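Local coordinates for increased recombination centers protein 6 (Saccharomyces cerevisiae, PDB 3UC9) that acts as a clathrin coat accessory factor related to small G proteins, and is involved in gross chromosomal rearrangements and telomere healing, at residues His38-Leu41 with Lys42-Leu46. Numbering follows the deposited sequence.
Sequences HNFL and KTQFL
His38, the N-cap residue of helix 39-50, accepts a hydrogen bond from Lys42 N at its carbonyl O over 3.0 Å, the first of four i to i+4 backbone bonds that join the two segments as the helix begins, shortly after strand 29-35. At Asn39 the next bond comes from Thr43 N (3.0 Å to Asn39 O). The Asn39 side chain runs alongside that of Lys42, whose chain bends at chi3 (74°) and brings NZ to Asn39 OD1 at 3.3 Å, a weak bond; the stronger partners are Ser80 OG for OD1, and Asp79 O and Ser34 OG for NZ. Phe40 O takes two donors, both in its carbonyl plane: Gln44 N, and Thr43 OG1 on a lone pair at 2.5 Å, a short distance. A chi1 of 71° turns that hydroxyl back to the preceding turn. One face of the Phe40 ring receives Gln44 CG in a CH-pi contact, 4.3 Å from the centroid. Leu41 O accepts a hydrogen bond from Phe45 N at 2.8 Å. The chemistry thus divides this start of the helix: Asn39 and the buried Lys42 ammonium tie it to strands 29-35 and 71-81 by polar bonds, whereas Phe40 and Gln44 pair on its more exposed side.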
loop_
_atom_site.group_PDB
_atom_site.type_symbol
_atom_site.label_atom_id
_atom_site.label_comp_id
_atom_site.label_asym_id
_atom_site.label_seq_id
_atom_site.Cartn_x
_atom_site.Cartn_y
_atom_site.Cartn_z
ATOM N N HIS A 38 -9.274 -12.043 3.829
ATOM C CA HIS A 38 -8.110 -11.550 4.572
ATOM C C HIS A 38 -8.393 -10.305 5.409
ATOM O O HIS A 38 -7.466 -9.611 5.810
ATOM C CB HIS A 38 -6.946 -11.318 3.606
ATOM C CG HIS A 38 -6.732 -12.464 2.674
ATOM N ND1 HIS A 38 -6.341 -13.714 3.108
ATOM C CD2 HIS A 38 -6.928 -12.570 1.341
ATOM C CE1 HIS A 38 -6.276 -14.532 2.071
ATOM N NE2 HIS A 38 -6.636 -13.863 0.987
ATOM N N ASN A 39 -9.670 -10.031 5.694
ATOM C CA ASN A 39 -10.023 -8.841 6.468
ATOM C C ASN A 39 -9.399 -8.852 7.851
ATOM O O ASN A 39 -8.921 -7.812 8.316
ATOM C CB ASN A 39 -11.548 -8.658 6.587
ATOM C CG ASN A 39 -12.185 -8.199 5.281
ATOM O OD1 ASN A 39 -11.500 -7.658 4.411
ATOM N ND2 ASN A 39 -13.491 -8.407 5.140
ATOM N N PHE A 40 -9.392 -10.008 8.513
ATOM C CA PHE A 40 -8.858 -10.062 9.869
ATOM C C PHE A 40 -7.358 -9.825 9.893
ATOM O O PHE A 40 -6.863 -9.063 10.738
ATOM C CB PHE A 40 -9.179 -11.376 10.590
ATOM C CG PHE A 40 -8.641 -11.424 11.997
ATOM C CD1 PHE A 40 -9.161 -10.594 12.983
ATOM C CD2 PHE A 40 -7.586 -12.260 12.324
ATOM C CE1 PHE A 40 -8.658 -10.611 14.262
ATOM C CE2 PHE A 40 -7.073 -12.278 13.609
ATOM C CZ PHE A 40 -7.611 -11.466 14.581
ATOM N N LEU A 41 -6.645 -10.493 8.991
ATOM C CA LEU A 41 -5.207 -10.279 8.829
ATOM C C LEU A 41 -4.898 -8.803 8.550
ATOM O O LEU A 41 -3.942 -8.256 9.091
ATOM C CB LEU A 41 -4.625 -11.184 7.737
ATOM C CG LEU A 41 -4.333 -12.636 8.122
ATOM C CD1 LEU A 41 -3.726 -13.373 6.945
ATOM C CD2 LEU A 41 -3.396 -12.720 9.328
ATOM N N LYS A 42 -5.735 -8.157 7.741
ATOM C CA LYS A 42 -5.623 -6.715 7.508
ATOM C C LYS A 42 -5.741 -5.916 8.816
ATOM O O LYS A 42 -4.963 -4.991 9.043
ATOM C CB LYS A 42 -6.655 -6.269 6.472
ATOM C CG LYS A 42 -6.724 -4.772 6.225
ATOM C CD LYS A 42 -7.860 -4.429 5.279
ATOM C CE LYS A 42 -9.215 -4.555 5.974
ATOM N NZ LYS A 42 -10.305 -4.605 4.967
ATOM N N THR A 43 -6.675 -6.287 9.694
ATOM C CA THR A 43 -6.818 -5.595 10.989
ATOM C C THR A 43 -5.551 -5.761 11.845
ATOM O O THR A 43 -5.089 -4.801 12.489
ATOM C CB THR A 43 -8.095 -6.042 11.783
ATOM O OG1 THR A 43 -7.937 -7.376 12.276
ATOM C CG2 THR A 43 -9.333 -5.970 10.910
ATOM N N GLN A 44 -4.974 -6.961 11.835
ATOM C CA GLN A 44 -3.694 -7.205 12.515
ATOM C C GLN A 44 -2.548 -6.378 11.892
ATOM O O GLN A 44 -1.712 -5.820 12.605
ATOM C CB GLN A 44 -3.327 -8.697 12.472
ATOM C CG GLN A 44 -4.244 -9.625 13.255
ATOM C CD GLN A 44 -3.628 -11.014 13.439
ATOM O OE1 GLN A 44 -3.429 -11.473 14.564
ATOM N NE2 GLN A 44 -3.300 -11.674 12.331
ATOM N N PHE A 45 -2.521 -6.302 10.565
ATOM C CA PHE A 45 -1.540 -5.471 9.843
ATOM C C PHE A 45 -1.639 -4.013 10.275
ATOM O O PHE A 45 -0.621 -3.357 10.496
ATOM C CB PHE A 45 -1.770 -5.600 8.334
ATOM C CG PHE A 45 -0.865 -4.743 7.484
ATOM C CD1 PHE A 45 0.320 -5.260 6.963
ATOM C CD2 PHE A 45 -1.204 -3.441 7.184
ATOM C CE1 PHE A 45 1.147 -4.483 6.169
ATOM C CE2 PHE A 45 -0.366 -2.650 6.378
ATOM C CZ PHE A 45 0.806 -3.176 5.884
ATOM N N LEU A 46 -2.860 -3.505 10.410
ATOM C CA LEU A 46 -3.060 -2.105 10.808
ATOM C C LEU A 46 -2.531 -1.859 12.220
ATOM O O LEU A 46 -1.914 -0.832 12.491
ATOM C CB LEU A 46 -4.529 -1.715 10.738
ATOM C CG LEU A 46 -5.155 -1.642 9.343
ATOM C CD1 LEU A 46 -6.664 -1.566 9.441
ATOM C CD2 LEU A 46 -4.605 -0.477 8.532
#